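Local coordinates for protein D-psicose 3-epimerase (Agrobacterium tumefaciens, PDB 2HK0) that catalyses the C3 epimerisation of free ketohexoses, interconverting D-fructose and D-psicose, in a metal-dependent TIM-barrel active site, at residues A[28-33]-A[291-296]; A[127-132]-A[177-182]; A[169-174]-A[200-205]. One frame throughout, in Å; residues are numbered along the deposited sequence.

Contact 1. Residues A[28-33]-A[291-296]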
loop_
_atom_site.group_PDB
_atom_site.type_symbol
_atom_site.label_atom_id
_atom_site.label_comp_id
_atom_site.label_asym_id
_atom_site.label_seq_id
_atom_site.Cartn_x
_atom_site.Cartn_y
_atom_site.Cartn_z
ATOM N N SER A 28 29.780 5.013 1.069
ATOM C CA SER A 28 30.081 3.956 0.090
ATOM C C SER A 28 29.113 3.919 -1.108
ATOM O O SER A 28 29.315 3.178 -2.080
ATOM C CB SER A 28 30.095 2.588 0.765
ATOM O OG SER A 28 31.261 2.442 1.548
ATOM N N TYR A 29 28.050 4.699 -1.014
ATOM C CA TYR A 29 27.075 4.831 -2.095
ATOM C C TYR A 29 27.816 5.244 -3.384
ATOM O O TYR A 29 27.469 4.824 -4.479
ATOM C CB TYR A 29 26.090 5.932 -1.709
ATOM C CG TYR A 29 25.232 6.500 -2.817
ATOM C CD1 TYR A 29 24.243 5.732 -3.430
ATOM C CD2 TYR A 29 25.325 7.845 -3.159
ATOM C CE1 TYR A 29 23.350 6.299 -4.344
ATOM C CE2 TYR A 29 24.452 8.421 -4.067
ATOM C CZ TYR A 29 23.459 7.650 -4.655
ATOM O OH TYR A 29 22.561 8.250 -5.523
ATOM N N TRP A 30 28.843 6.068 -3.226
ATOM C CA TRP A 30 29.631 6.580 -4.352
ATOM C C TRP A 30 30.850 5.724 -4.737
ATOM O O TRP A 30 31.567 6.069 -5.679
ATOM C CB TRP A 30 30.110 8.006 -4.035
ATOM C CG TRP A 30 29.040 9.077 -4.103
ATOM C CD1 TRP A 30 28.550 9.674 -5.230
ATOM C CD2 TRP A 30 28.334 9.669 -3.001
ATOM N NE1 TRP A 30 27.588 10.596 -4.905
ATOM C CE2 TRP A 30 27.433 10.612 -3.541
ATOM C CE3 TRP A 30 28.373 9.489 -1.609
ATOM C CZ2 TRP A 30 26.573 11.375 -2.738
ATOM C CZ3 TRP A 30 27.522 10.246 -0.811
ATOM C CH2 TRP A 30 26.633 11.177 -1.380
ATOM N N GLU A 31 31.086 4.614 -4.042
ATOM C CA GLU A 31 32.256 3.791 -4.353
ATOM C C GLU A 31 31.954 2.363 -4.792
ATOM O O GLU A 31 30.796 1.930 -4.784
ATOM C CB GLU A 31 33.192 3.751 -3.146
ATOM C CG GLU A 31 33.757 5.105 -2.742
ATOM C CD GLU A 31 34.720 5.674 -3.785
ATOM O OE1 GLU A 31 35.398 4.877 -4.469
ATOM O OE2 GLU A 31 34.808 6.915 -3.908
ATOM N N HIS A 32 33.011 1.636 -5.168
ATOM C CA HIS A 32 32.896 0.246 -5.609
ATOM C C HIS A 32 33.720 -0.656 -4.707
ATOM O O HIS A 32 33.588 -1.873 -4.741
ATOM C CB HIS A 32 33.416 0.087 -7.038
ATOM C CG HIS A 32 32.730 0.965 -8.031
ATOM N ND1 HIS A 32 31.368 0.933 -8.235
ATOM C CD2 HIS A 32 33.215 1.912 -8.869
ATOM C CE1 HIS A 32 31.043 1.824 -9.155
ATOM N NE2 HIS A 32 32.145 2.432 -9.556
ATOM N N GLU A 33 34.588 -0.042 -3.911
ATOM C CA GLU A 33 35.463 -0.768 -3.006
ATOM C C GLU A 33 35.287 -0.252 -1.568
ATOM O O GLU A 33 35.132 0.959 -1.353
ATOM C CB GLU A 33 36.912 -0.557 -3.449
ATOM C CG GLU A 33 37.723 -1.819 -3.619
ATOM C CD GLU A 33 37.183 -2.715 -4.709
ATOM O OE1 GLU A 33 37.006 -2.242 -5.854
ATOM O OE2 GLU A 33 36.942 -3.898 -4.419
ATOM N N LYS A 291 24.538 12.742 -11.442
ATOM C CA LYS A 291 23.202 12.181 -11.307
ATOM C C LYS A 291 23.112 11.462 -9.942
ATOM O O LYS A 291 22.086 11.520 -9.272
ATOM C CB LYS A 291 22.894 11.221 -12.463
ATOM C CG LYS A 291 21.482 10.607 -12.442
ATOM C CD LYS A 291 20.416 11.663 -12.268
ATOM C CE LYS A 291 19.039 11.155 -12.688
ATOM N NZ LYS A 291 18.719 9.850 -12.063
HETATM N N MSE A 292 24.192 10.809 -9.526
HETATM C CA MSE A 292 24.206 10.123 -8.225
HETATM C C MSE A 292 23.937 11.134 -7.098
HETATM O O MSE A 292 23.189 10.854 -6.158
HETATM C CB MSE A 292 25.552 9.442 -8.013
HETATM C CG MSE A 292 25.801 8.249 -8.944
HETATM SE SE MSE A 292 24.715 6.686 -8.420
HETATM C CE MSE A 292 25.879 6.116 -6.940
ATOM N N ASP A 293 24.549 12.311 -7.208
ATOM C CA ASP A 293 24.378 13.391 -6.229
ATOM C C ASP A 293 22.944 13.894 -6.218
ATOM O O ASP A 293 22.369 14.173 -5.158
ATOM C CB ASP A 293 25.295 14.577 -6.563
ATOM C CG ASP A 293 26.756 14.290 -6.285
ATOM O OD1 ASP A 293 27.092 13.216 -5.727
ATOM O OD2 ASP A 293 27.582 15.160 -6.628
ATOM N N GLU A 294 22.384 14.040 -7.414
ATOM C CA GLU A 294 21.020 14.521 -7.587
ATOM C C GLU A 294 20.024 13.548 -6.935
ATOM O O GLU A 294 19.111 13.966 -6.227
ATOM C CB GLU A 294 20.726 14.686 -9.081
ATOM C CG GLU A 294 19.396 15.337 -9.429
ATOM C CD GLU A 294 19.075 15.190 -10.916
ATOM O OE1 GLU A 294 19.981 15.442 -11.753
ATOM O OE2 GLU A 294 17.926 14.816 -11.248
ATOM N N ASP A 295 20.188 12.253 -7.185
ATOM C CA ASP A 295 19.304 11.260 -6.565
ATOM C C ASP A 295 19.441 11.360 -5.034
ATOM O O ASP A 295 18.449 11.351 -4.312
ATOM C CB ASP A 295 19.674 9.842 -7.009
ATOM C CG ASP A 295 19.177 9.512 -8.402
ATOM O OD1 ASP A 295 18.265 10.197 -8.899
ATOM O OD2 ASP A 295 19.683 8.542 -8.998
ATOM N N ALA A 296 20.676 11.457 -4.547
ATOM C CA ALA A 296 20.920 11.566 -3.105
ATOM C C ALA A 296 20.227 12.812 -2.551
ATOM O O ALA A 296 19.517 12.759 -1.545
ATOM C CB ALA A 296 22.424 11.627 -2.822
HETATM O O HOH W 1 20.829 6.552 -7.239
#

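Contact 2. Residues A[127-132]-A[177-182]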
loop_
_atom_site.group_PDB
_atom_site.type_symbol
_atom_site.label_atom_id
_atom_site.label_comp_id
_atom_site.label_asym_id
_atom_site.label_seq_id
_atom_site.Cartn_x
_atom_site.Cartn_y
_atom_site.Cartn_z
ATOM N N ALA A 127 25.925 -5.342 12.804
ATOM C CA ALA A 127 25.705 -6.656 13.402
ATOM C C ALA A 127 26.776 -6.902 14.467
ATOM O O ALA A 127 27.541 -7.866 14.378
ATOM C CB ALA A 127 25.766 -7.717 12.308
ATOM N N LEU A 128 26.809 -6.025 15.476
ATOM C CA LEU A 128 27.808 -6.076 16.542
ATOM C C LEU A 128 27.828 -7.381 17.310
ATOM O O LEU A 128 28.858 -7.763 17.878
ATOM C CB LEU A 128 27.599 -4.920 17.528
ATOM C CG LEU A 128 27.314 -3.521 16.970
ATOM C CD1 LEU A 128 27.586 -2.462 18.053
ATOM C CD2 LEU A 128 28.184 -3.260 15.754
ATOM N N HIS A 129 26.690 -8.058 17.320
ATOM C CA HIS A 129 26.520 -9.324 18.019
ATOM C C HIS A 129 26.993 -10.515 17.205
ATOM O O HIS A 129 26.948 -11.651 17.674
ATOM C CB HIS A 129 25.039 -9.538 18.281
ATOM C CG HIS A 129 24.231 -9.627 17.021
ATOM N ND1 HIS A 129 24.128 -8.577 16.130
ATOM C CD2 HIS A 129 23.524 -10.651 16.480
ATOM C CE1 HIS A 129 23.393 -8.952 15.097
ATOM N NE2 HIS A 129 23.014 -10.205 15.285
ATOM N N SER A 130 27.432 -10.264 15.981
ATOM C CA SER A 130 27.788 -11.356 15.099
ATOM C C SER A 130 28.966 -10.963 14.219
ATOM O O SER A 130 29.889 -10.285 14.661
ATOM C CB SER A 130 26.548 -11.669 14.249
ATOM O OG SER A 130 26.732 -12.736 13.347
ATOM N N TYR A 131 28.933 -11.409 12.971
ATOM C CA TYR A 131 29.972 -11.075 12.021
ATOM C C TYR A 131 29.452 -11.345 10.621
ATOM O O TYR A 131 28.327 -11.821 10.436
ATOM C CB TYR A 131 31.226 -11.911 12.258
ATOM C CG TYR A 131 31.053 -13.379 11.938
ATOM C CD1 TYR A 131 30.453 -14.243 12.848
ATOM C CD2 TYR A 131 31.499 -13.903 10.722
ATOM C CE1 TYR A 131 30.306 -15.605 12.560
ATOM C CE2 TYR A 131 31.355 -15.258 10.422
ATOM C CZ TYR A 131 30.762 -16.103 11.344
ATOM O OH TYR A 131 30.640 -17.445 11.058
ATOM N N TRP A 132 30.284 -11.015 9.643
ATOM C CA TRP A 132 29.989 -11.228 8.238
ATOM C C TRP A 132 31.270 -11.792 7.616
ATOM O O TRP A 132 32.370 -11.392 7.996
ATOM C CB TRP A 132 29.641 -9.911 7.563
ATOM C CG TRP A 132 29.558 -10.070 6.105
ATOM C CD1 TRP A 132 28.473 -10.470 5.384
ATOM C CD2 TRP A 132 30.626 -9.901 5.172
ATOM N NE1 TRP A 132 28.800 -10.564 4.053
ATOM C CE2 TRP A 132 30.117 -10.220 3.895
ATOM C CE3 TRP A 132 31.967 -9.513 5.291
ATOM C CZ2 TRP A 132 30.902 -10.159 2.737
ATOM C CZ3 TRP A 132 32.752 -9.451 4.140
ATOM C CH2 TRP A 132 32.214 -9.773 2.877
ATOM N N ASN A 177 21.932 -12.998 8.616
ATOM C CA ASN A 177 22.107 -13.320 10.030
ATOM C C ASN A 177 21.038 -14.327 10.407
ATOM O O ASN A 177 19.950 -14.350 9.814
ATOM C CB ASN A 177 22.020 -12.077 10.926
ATOM C CG ASN A 177 22.474 -12.358 12.363
ATOM O OD1 ASN A 177 21.663 -12.586 13.249
ATOM N ND2 ASN A 177 23.792 -12.354 12.585
ATOM N N HIS A 178 21.353 -15.168 11.387
ATOM C CA HIS A 178 20.430 -16.208 11.804
ATOM C C HIS A 178 19.978 -16.053 13.233
ATOM O O HIS A 178 19.251 -16.908 13.732
ATOM C CB HIS A 178 21.110 -17.558 11.678
ATOM C CG HIS A 178 22.388 -17.638 12.449
ATOM N ND1 HIS A 178 23.529 -16.973 12.057
ATOM C CD2 HIS A 178 22.697 -18.266 13.608
ATOM C CE1 HIS A 178 24.489 -17.189 12.941
ATOM N NE2 HIS A 178 24.009 -17.973 13.892
ATOM N N VAL A 179 20.411 -14.978 13.890
ATOM C CA VAL A 179 20.060 -14.758 15.291
ATOM C C VAL A 179 18.976 -13.696 15.534
ATOM O O VAL A 179 18.001 -13.957 16.227
ATOM C CB VAL A 179 21.335 -14.402 16.096
ATOM C CG1 VAL A 179 20.992 -14.149 17.567
ATOM C CG2 VAL A 179 22.343 -15.550 15.961
ATOM N N LEU A 180 19.160 -12.504 14.971
ATOM C CA LEU A 180 18.181 -11.414 15.121
ATOM C C LEU A 180 17.669 -11.034 13.714
ATOM O O LEU A 180 18.389 -10.404 12.928
ATOM C CB LEU A 180 18.841 -10.205 15.806
ATOM C CG LEU A 180 19.621 -10.494 17.109
ATOM C CD1 LEU A 180 20.306 -9.219 17.618
ATOM C CD2 LEU A 180 18.669 -11.019 18.184
ATOM N N ASN A 181 16.439 -11.444 13.401
ATOM C CA ASN A 181 15.818 -11.186 12.097
ATOM C C ASN A 181 14.598 -10.299 12.218
ATOM O O ASN A 181 14.069 -9.793 11.223
ATOM C CB ASN A 181 15.358 -12.498 11.471
ATOM C CG ASN A 181 16.502 -13.429 11.186
ATOM O OD1 ASN A 181 16.437 -14.610 11.498
ATOM N ND2 ASN A 181 17.565 -12.899 10.592
ATOM N N THR A 182 14.174 -10.098 13.450
ATOM C CA THR A 182 12.976 -9.340 13.736
ATOM C C THR A 182 13.160 -8.245 14.799
ATOM O O THR A 182 13.980 -8.393 15.709
ATOM C CB THR A 182 11.927 -10.379 14.199
ATOM O OG1 THR A 182 11.021 -10.666 13.124
ATOM C CG2 THR A 182 11.256 -9.950 15.419
HETATM O O HOH W 2 25.439 -11.279 10.293
#

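Contact 3. Residues A[169-174]-A[200-205]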
loop_
_atom_site.group_PDB
_atom_site.type_symbol
_atom_site.label_atom_id
_atom_site.label_comp_id
_atom_site.label_asym_id
_atom_site.label_seq_id
_atom_site.Cartn_x
_atom_site.Cartn_y
_atom_site.Cartn_z
ATOM N N ILE A 169 22.422 -2.477 17.803
ATOM C CA ILE A 169 22.367 -3.835 17.263
ATOM C C ILE A 169 21.421 -3.919 16.079
ATOM O O ILE A 169 20.203 -3.789 16.236
ATOM C CB ILE A 169 21.886 -4.818 18.351
ATOM C CG1 ILE A 169 22.674 -4.560 19.645
ATOM C CG2 ILE A 169 22.045 -6.270 17.872
ATOM C CD1 ILE A 169 24.184 -4.704 19.505
ATOM N N GLU A 170 21.980 -4.169 14.898
ATOM C CA GLU A 170 21.164 -4.212 13.686
ATOM C C GLU A 170 20.457 -5.530 13.449
ATOM O O GLU A 170 21.066 -6.597 13.525
ATOM C CB GLU A 170 22.016 -3.854 12.458
ATOM C CG GLU A 170 21.224 -3.715 11.150
ATOM C CD GLU A 170 22.083 -3.197 9.987
ATOM O OE1 GLU A 170 23.319 -3.387 10.025
ATOM O OE2 GLU A 170 21.522 -2.615 9.029
ATOM N N VAL A 171 19.159 -5.439 13.170
ATOM C CA VAL A 171 18.321 -6.607 12.888
ATOM C C VAL A 171 18.476 -6.827 11.384
ATOM O O VAL A 171 18.264 -5.902 10.603
ATOM C CB VAL A 171 16.841 -6.312 13.266
ATOM C CG1 VAL A 171 15.930 -7.462 12.838
ATOM C CG2 VAL A 171 16.738 -6.108 14.786
ATOM N N LEU A 172 18.862 -8.036 10.986
ATOM C CA LEU A 172 19.094 -8.345 9.563
ATOM C C LEU A 172 18.192 -9.436 8.981
ATOM O O LEU A 172 17.566 -10.196 9.719
ATOM C CB LEU A 172 20.548 -8.775 9.369
ATOM C CG LEU A 172 21.636 -7.780 9.755
ATOM C CD1 LEU A 172 22.996 -8.495 9.748
ATOM C CD2 LEU A 172 21.635 -6.618 8.781
ATOM N N ASN A 173 18.143 -9.526 7.652
ATOM C CA ASN A 173 17.315 -10.543 7.005
ATOM C C ASN A 173 17.968 -11.926 7.105
ATOM O O ASN A 173 19.173 -12.040 7.306
ATOM C CB ASN A 173 17.062 -10.169 5.541
ATOM C CG ASN A 173 18.296 -10.336 4.672
ATOM O OD1 ASN A 173 18.731 -11.462 4.391
ATOM N ND2 ASN A 173 18.869 -9.218 4.245
ATOM N N ARG A 174 17.163 -12.970 6.956
ATOM C CA ARG A 174 17.624 -14.350 7.068
ATOM C C ARG A 174 18.887 -14.722 6.276
ATOM O O ARG A 174 19.629 -15.614 6.675
ATOM C CB ARG A 174 16.496 -15.296 6.649
ATOM C CG ARG A 174 16.151 -15.198 5.172
ATOM C CD ARG A 174 14.867 -15.978 4.878
ATOM N NE ARG A 174 13.748 -15.430 5.648
ATOM C CZ ARG A 174 12.596 -16.055 5.818
ATOM N NH1 ARG A 174 12.409 -17.249 5.265
ATOM N NH2 ARG A 174 11.650 -15.503 6.562
ATOM N N VAL A 200 18.476 -0.998 19.801
ATOM C CA VAL A 200 18.093 -1.791 18.649
ATOM C C VAL A 200 18.237 -0.913 17.417
ATOM O O VAL A 200 18.025 0.301 17.482
ATOM C CB VAL A 200 16.622 -2.273 18.739
ATOM C CG1 VAL A 200 16.226 -2.987 17.454
ATOM C CG2 VAL A 200 16.465 -3.242 19.916
HETATM N N MSE A 201 18.593 -1.533 16.298
HETATM C CA MSE A 201 18.745 -0.806 15.036
HETATM C C MSE A 201 17.960 -1.512 13.936
HETATM O O MSE A 201 18.100 -2.727 13.746
HETATM C CB MSE A 201 20.219 -0.745 14.665
HETATM C CG MSE A 201 20.485 -0.162 13.331
HETATM SE SE MSE A 201 22.388 -0.128 12.994
HETATM C CE MSE A 201 22.307 0.216 11.070
ATOM N N LEU A 202 17.131 -0.760 13.216
ATOM C CA LEU A 202 16.320 -1.328 12.134
ATOM C C LEU A 202 16.729 -0.755 10.776
ATOM O O LEU A 202 17.230 0.367 10.682
ATOM C CB LEU A 202 14.827 -1.062 12.386
ATOM C CG LEU A 202 14.285 -1.633 13.701
ATOM C CD1 LEU A 202 12.789 -1.305 13.852
ATOM C CD2 LEU A 202 14.523 -3.148 13.728
ATOM N N ASP A 203 16.462 -1.519 9.724
ATOM C CA ASP A 203 16.854 -1.141 8.366
ATOM C C ASP A 203 15.697 -1.530 7.423
ATOM O O ASP A 203 15.299 -2.696 7.383
ATOM C CB ASP A 203 18.136 -1.915 8.053
ATOM C CG ASP A 203 18.695 -1.623 6.683
ATOM O OD1 ASP A 203 17.902 -1.431 5.736
ATOM O OD2 ASP A 203 19.937 -1.626 6.553
ATOM N N THR A 204 15.157 -0.567 6.670
ATOM C CA THR A 204 14.032 -0.869 5.798
ATOM C C THR A 204 14.268 -2.013 4.832
ATOM O O THR A 204 13.348 -2.769 4.552
ATOM C CB THR A 204 13.538 0.366 5.017
ATOM O OG1 THR A 204 14.613 0.939 4.261
ATOM C CG2 THR A 204 12.976 1.390 5.989
ATOM N N PHE A 205 15.488 -2.160 4.342
ATOM C CA PHE A 205 15.800 -3.252 3.425
ATOM C C PHE A 205 15.567 -4.620 4.090
ATOM O O PHE A 205 15.010 -5.543 3.471
ATOM C CB PHE A 205 17.260 -3.146 2.948
ATOM C CG PHE A 205 17.742 -4.350 2.147
ATOM C CD1 PHE A 205 17.247 -4.609 0.869
ATOM C CD2 PHE A 205 18.688 -5.221 2.683
ATOM C CE1 PHE A 205 17.690 -5.726 0.130
ATOM C CE2 PHE A 205 19.143 -6.344 1.954
ATOM C CZ PHE A 205 18.638 -6.590 0.676
HETATM O O HOH W 3 15.811 -4.332 10.447
#

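Contact 1. Residues A[28-33]-A[291-296]
Met292, a selenomethionine, reaches from helix 289-307 to Tyr29 and Trp30. Met292 CB lies 3.9 Å from Trp30 NE1, oblique to the indole. CG runs next to the backbone N (chi1 -69°), and two further bends fold the chain back over the tyrosine, placing Met292 SE obliquely to that ring as a Met-aromatic contact, 3.9 Å from Tyr29 OH. The terminal CE then sits over the centre of the phenol face, 3.7 Å from its centroid and 14° off the normal, a CH-pi contact; Met292 CE also approaches Tyr29 O at 3.2 Å. In the TIM barrel this joins the loop that follows the first strand, 22-26, to the C-terminal helix. The phenol ends in a 2.8 Å hydrogen bond from Tyr29 OH to Met292 O, a carbonyl that also accepts from Ala296 N. Water 1 donates to Tyr29 OH (3.0 Å) and to Asp295 OD2, bridging the two; Asp295 OD1 forms salt bridges with Lys240 and Lys291. Trp30 NE1 gives Asp293 OD1 a short but bent, weak bond (2.8 Å, 128° at the hydrogen), with indole and carboxylate planes steeply inclined; Lys44 forms a salt bridge to the same oxygen. Ala296 CB touches Tyr29 CE2 at 4.0 Å.

Contact 2. Residues A[127-132]-A[177-182]
Ser130 and Asn177 mark the closest backbone approach, their CA atoms 7.9 Å apart, between two loops without regular structure; residues 127-130 form a type I turn closed by the bond from Ser130 N to Ala127 O. From within this turn the imidazole of His129 reaches toward the 177-182 loop, its CG standing between the backbone N and the carbonyl carbon (chi1 62°) to aim the ring that way. One ring face receives Leu180 CD1, 3.7 Å from the His129 centroid and nearly on the normal, a CH-pi contact; Ser130 CB lies over the other, so the ring is sandwiched. At the edge, in the ring plane, His129 NE2 donates to Asn177 OD1 over 3.4 Å, a fairly straight but long and weak bond.

That oxygen is already well engaged. Val179 N reaches Asn177 OD1 at 2.8 Å from above the carbonyl plane, making an Asx turn, while Leu180 N approaches it at 3.0 Å almost in line with the C=O, extending the turn to an Asx motif. These two bonds fix the rotation of the amide, whose ND2 is consequently presented to the 127-132 loop: it lies 3.1 Å from Ser130 OG and donates to water 2, which in turn donates to Tyr131 O.

Both loops follow barrel strands, 123-126 and 166-170, and His178 meets Trp280 of the second subunit. His129 and Leu180 rest on Ile169 of strand 166-170, Val179 packs against helix 142-162, and the 177-182 loop leads directly into helix 183-193.

Contact 3. Residues A[169-174]-A[200-205]
Ile169 O accepts from Met201 N at 2.8 Å, and Met201 O accepts from Val171 N at 3.0 Å, the latter nearly straight at the hydrogen (161°). These are successive bonds of a parallel ladder pairing Ile169 with Val200 and Glu170 with Met201. The next bond of the series would join Val171 O to Asp203 N, but water 3 stands between them, donating to the carbonyl and accepting from the amide, so the strands part here without losing the polar link. Glu170 CA adds a CA-H...O contact to Met201 O.

On the face carrying Glu170 and Met201, the two side chains cross each other. In both, CG lies opposite the backbone nitrogen and the chain runs straight on, which carries Met201 CE, a selenomethionine methyl, along the Glu170 carboxylate, 3.6 Å from Glu170 CD; SE packs on Glu170 CB. Beyond it, Glu170 OE2 and Asp203 OD2 come within 3.1 Å, two acceptors with their carboxylate planes only 17° apart. The other oxygen, Asp203 OD1, accepts from Phe205 N at 2.9 Å and caps helix 204-210. Further along, the Asn173 amide plane is turned 84° from that of the Phe205 ring, which it approaches obliquely, Asn173 ND2 3.7 Å from Phe205 CE2; the amide is hydrogen-bonded to Phe175, Glu176 and His206.

Elsewhere Val171 CG2 touches Leu202 CD2 at 3.8 Å, and Ile169 and Val200 pack on helix 183-193, which completes this beta-alpha-beta crossover of the TIM barrel.

Since Glu264 also approaches Asp203, and the side chains of Glu170 and Asp203 both pack on His229, the clustered acceptors at the strand ends are what a cation would bring together, consistent with a metal site in this metal-dependent epimerase.

All three contacts are buried, but their depth differs: contact 3 lies about 9 Å from the chain's centre, contact 2 about 12 Å and contact 1 about 17 Å, measured centre to centre. Contact 3 is strand pairing in the barrel wall with acidic groups at its end. Contacts 1 and 2 rely on aromatic faces met by methyl groups, with a weak ring N-H bond in each. Contacts 2 and 3 share the chain that follows strand 166-170: Asn181 ND2 probably bonds Leu172 O at 2.8 Å, and both touch the second subunit. Contact 1 lies apart, across the chain's centre from contact 2, its centre about 27 Å from that of contact 2 and about 22 Å from that of contact 3, and it touches neither.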